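Local coordinates for putative uncharacterized protein (Lodderomyces elongisporus, PDB 4IVF), which probably acts as a glutathione transferase of the Ure2p-like group, binding two glutathione molecules in each subunit of a dimer, at residues 133-137 against 138-142. Residues are numbered along the deposited sequence; the frame is centred on the assembly and turned at random.
Sequences KEKVP and YGINR. With GSH (glutathione), chain I.
V136 and I140 close the first turn of helix 137-159 in the all-helical C-terminal domain of the GST fold, with V136 at the N-cap position and P137 as the first helical residue. Among the backbone bonds, the carbonyl of V136 takes I140 N at 3.0 Å, nearly straight (169°) and in the carbonyl plane, and also a weak, bent bond from G139 N. One residue further along, N141 N gives a bond to P137 O at 2.9 Å. The pyrrolidine nitrogen of P137 has no hydrogen to give, which costs nothing at a helix start, where no preceding turn asks for one.

I140 CG1 packs against the V136 carbonyl, 3.6 Å from its O. Apolar contact begins where the chain carries CD1 on to K135 CG at 4.1 Å, the two side chains crossing at a slant. V136 and I140 both lean on F128 of helix 102-131, and V136 also meets V136 of the second subunit.

The polar ends point elsewhere: with CG anti to the backbone N (chi1 -175°), the Y138 ring leads away from the turn, and its OH bonds to H127 of the second subunit. The R142 chain runs extended to a glutathione carboxylate, which lies at the guanidinium edge, in plane; Q124 of the second subunit also binds NH2. Two roughly straight hydrogen bonds make this pairing bidentate: R142 NH1 to glutathione O12 at 3.2 Å and NH2 to O11 at 3.0 Å.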
ATOM      1  N   LYS F 133     -17.511  19.803   1.350  1.00 21.88           N
ATOM      2  CA  LYS F 133     -18.432  20.863   1.742  1.00 21.15           C
ATOM      3  C   LYS F 133     -18.970  21.611   0.539  1.00 23.40           C
ATOM      4  O   LYS F 133     -19.945  22.353   0.643  1.00 25.86           O
ATOM      5  CB  LYS F 133     -17.749  21.848   2.693  1.00 24.51           C
ATOM      6  CG  LYS F 133     -17.442  21.265   4.064  1.00 38.67           C
ATOM      7  CD  LYS F 133     -18.591  20.367   4.513  1.00 51.41           C
ATOM      8  CE  LYS F 133     -18.587  20.115   6.017  1.00 56.98           C
ATOM      9  NZ  LYS F 133     -19.887  19.514   6.457  1.00 57.03           N
ATOM     10  N   GLU F 134     -18.318  21.433  -0.603  1.00 18.94           N
ATOM     11  CA  GLU F 134     -18.832  21.989  -1.842  1.00 20.88           C
ATOM     12  C   GLU F 134     -18.851  20.905  -2.913  1.00 24.19           C
ATOM     13  O   GLU F 134     -18.217  19.854  -2.761  1.00 22.24           O
ATOM     14  CB  GLU F 134     -18.014  23.209  -2.284  1.00 22.62           C
ATOM     15  CG  GLU F 134     -16.594  22.903  -2.712  1.00 27.75           C
ATOM     16  CD  GLU F 134     -15.705  24.133  -2.702  1.00 34.65           C
ATOM     17  OE1 GLU F 134     -15.281  24.589  -3.789  1.00 35.14           O
ATOM     18  OE2 GLU F 134     -15.428  24.640  -1.597  1.00 36.86           O
ATOM     19  N   LYS F 135     -19.609  21.144  -3.977  1.00 23.79           N
ATOM     20  CA  LYS F 135     -19.642  20.211  -5.084  1.00 25.24           C
ATOM     21  C   LYS F 135     -18.474  20.525  -6.001  1.00 23.84           C
ATOM     22  O   LYS F 135     -18.395  21.613  -6.557  1.00 24.85           O
ATOM     23  CB  LYS F 135     -20.968  20.302  -5.853  1.00 26.68           C
ATOM     24  CG  LYS F 135     -21.092  19.250  -6.963  1.00 29.77           C
ATOM     25  CD  LYS F 135     -22.414  19.343  -7.732  1.00 33.78           C
ATOM     26  CE  LYS F 135     -22.427  20.529  -8.672  1.00 38.46           C
ATOM     27  NZ  LYS F 135     -23.614  20.505  -9.576  1.00 43.83           N
ATOM     28  N   VAL F 136     -17.557  19.577  -6.142  1.00 18.98           N
ATOM     29  CA  VAL F 136     -16.435  19.753  -7.055  1.00 16.04           C
ATOM     30  C   VAL F 136     -16.506  18.672  -8.145  1.00 13.98           C
ATOM     31  O   VAL F 136     -15.970  17.572  -7.989  1.00 17.16           O
ATOM     32  CB  VAL F 136     -15.069  19.721  -6.307  1.00 20.57           C
ATOM     33  CG1 VAL F 136     -13.984  20.344  -7.158  1.00 19.25           C
ATOM     34  CG2 VAL F 136     -15.166  20.465  -4.983  1.00 14.35           C
ATOM     35  N   PRO F 137     -17.199  18.979  -9.249  1.00 14.61           N
ATOM     36  CA  PRO F 137     -17.430  18.007 -10.325  1.00 14.52           C
ATOM     37  C   PRO F 137     -16.141  17.393 -10.881  1.00 21.16           C
ATOM     38  O   PRO F 137     -16.127  16.200 -11.178  1.00 25.82           O
ATOM     39  CB  PRO F 137     -18.126  18.840 -11.399  1.00 15.57           C
ATOM     40  CG  PRO F 137     -18.828  19.919 -10.630  1.00 17.96           C
ATOM     41  CD  PRO F 137     -17.901  20.252  -9.491  1.00 15.93           C
ATOM     42  N   TYR F 138     -15.085  18.193 -11.025  1.00 21.26           N
ATOM     43  CA  TYR F 138     -13.812  17.691 -11.521  1.00 22.94           C
ATOM     44  C   TYR F 138     -13.345  16.537 -10.652  1.00 18.54           C
ATOM     45  O   TYR F 138     -12.841  15.530 -11.156  1.00 13.90           O
ATOM     46  CB  TYR F 138     -12.750  18.791 -11.542  1.00 22.66           C
ATOM     47  CG  TYR F 138     -11.439  18.346 -12.157  1.00 24.69           C
ATOM     48  CD1 TYR F 138     -10.486  17.673 -11.399  1.00 29.91           C
ATOM     49  CD2 TYR F 138     -11.155  18.593 -13.493  1.00 24.49           C
ATOM     50  CE1 TYR F 138      -9.292  17.254 -11.950  1.00 28.94           C
ATOM     51  CE2 TYR F 138      -9.960  18.181 -14.052  1.00 28.57           C
ATOM     52  CZ  TYR F 138      -9.031  17.512 -13.274  1.00 26.75           C
ATOM     53  OH  TYR F 138      -7.835  17.096 -13.813  1.00 22.44           O
ATOM     54  N   GLY F 139     -13.529  16.692  -9.344  1.00 15.89           N
ATOM     55  CA  GLY F 139     -13.110  15.682  -8.391  1.00 16.34           C
ATOM     56  C   GLY F 139     -13.976  14.441  -8.464  1.00 14.09           C
ATOM     57  O   GLY F 139     -13.470  13.325  -8.513  1.00 16.03           O
ATOM     58  N   ILE F 140     -15.287  14.643  -8.433  1.00 13.69           N
ATOM     59  CA  ILE F 140     -16.235  13.548  -8.531  1.00 17.35           C
ATOM     60  C   ILE F 140     -15.950  12.700  -9.773  1.00 20.70           C
ATOM     61  O   ILE F 140     -15.845  11.483  -9.683  1.00 20.49           O
ATOM     62  CB  ILE F 140     -17.679  14.064  -8.604  1.00 20.78           C
ATOM     63  CG1 ILE F 140     -18.094  14.709  -7.277  1.00 15.42           C
ATOM     64  CG2 ILE F 140     -18.631  12.946  -8.992  1.00 12.66           C
ATOM     65  CD1 ILE F 140     -19.413  15.496  -7.388  1.00 13.55           C
ATOM     66  N   ASN F 141     -15.805  13.352 -10.918  1.00 12.27           N
ATOM     67  CA  ASN F 141     -15.576  12.638 -12.167  1.00 13.51           C
ATOM     68  C   ASN F 141     -14.229  11.936 -12.183  1.00 11.90           C
ATOM     69  O   ASN F 141     -14.139  10.782 -12.601  1.00 16.44           O
ATOM     70  CB  ASN F 141     -15.674  13.578 -13.379  1.00 13.39           C
ATOM     71  CG  ASN F 141     -17.065  14.147 -13.570  1.00 21.20           C
ATOM     72  OD1 ASN F 141     -18.058  13.556 -13.145  1.00 23.10           O
ATOM     73  ND2 ASN F 141     -17.143  15.302 -14.226  1.00 22.71           N
ATOM     74  N   ARG F 142     -13.185  12.624 -11.720  1.00 13.33           N
ATOM     75  CA  ARG F 142     -11.833  12.053 -11.741  1.00 17.90           C
ATOM     76  C   ARG F 142     -11.748  10.728 -10.986  1.00 20.56           C
ATOM     77  O   ARG F 142     -11.222   9.746 -11.506  1.00 17.82           O
ATOM     78  CB  ARG F 142     -10.795  13.038 -11.202  1.00 11.36           C
ATOM     79  CG  ARG F 142      -9.389  12.456 -11.065  1.00 11.08           C
ATOM     80  CD  ARG F 142      -8.345  13.553 -10.831  1.00 13.94           C
ATOM     81  NE  ARG F 142      -7.078  13.011 -10.361  1.00 18.55           N
ATOM     82  CZ  ARG F 142      -6.139  12.495 -11.152  1.00 17.52           C
ATOM     83  NH1 ARG F 142      -6.314  12.446 -12.466  1.00 15.17           N
ATOM     84  NH2 ARG F 142      -5.027  12.018 -10.624  1.00 17.63           N
TER
HETATM   85  N1  GSH I 301      -2.716   8.585 -14.518  1.00 35.28           N
HETATM   86  CA1 GSH I 301      -2.068   9.569 -13.693  1.00 35.73           C
HETATM   87  C1  GSH I 301      -3.015  10.642 -13.395  1.00 40.00           C
HETATM   88  O11 GSH I 301      -2.774  11.496 -12.510  1.00 30.25           O
HETATM   89  O12 GSH I 301      -4.083  10.703 -14.033  1.00 47.84           O
HETATM   90  CB1 GSH I 301      -0.834  10.106 -14.406  1.00 27.02           C
HETATM   91  CG1 GSH I 301       0.092  10.740 -13.442  1.00 24.85           C
HETATM   92  CD1 GSH I 301       0.779   9.687 -12.595  1.00 21.49           C
HETATM   93  OE1 GSH I 301       0.863   8.516 -12.984  1.00 20.88           O
HETATM   94  N2  GSH I 301       1.356  10.085 -11.268  1.00 18.93           N
HETATM   95  CA2 GSH I 301       2.030   9.128 -10.408  1.00 17.60           C
HETATM   96  C2  GSH I 301       1.236   8.939  -9.145  1.00 19.67           C
HETATM   97  O2  GSH I 301       0.459   9.808  -8.758  1.00 19.08           O
HETATM   98  CB2 GSH I 301       3.334   9.673 -10.045  1.00 17.44           C
HETATM   99  SG2 GSH I 301       4.280   9.946 -11.506  1.00 37.96           S
HETATM  100  N3  GSH I 301       1.367   7.731  -8.362  1.00 21.68           N
HETATM  101  CA3 GSH I 301       0.555   7.625  -7.163  1.00 30.16           C
HETATM  102  C3  GSH I 301       1.082   6.575  -6.270  1.00 32.72           C
HETATM  103  O31 GSH I 301       2.319   6.457  -6.098  1.00 31.81           O
HETATM  104  O32 GSH I 301       0.271   5.809  -5.682  1.00 32.36           O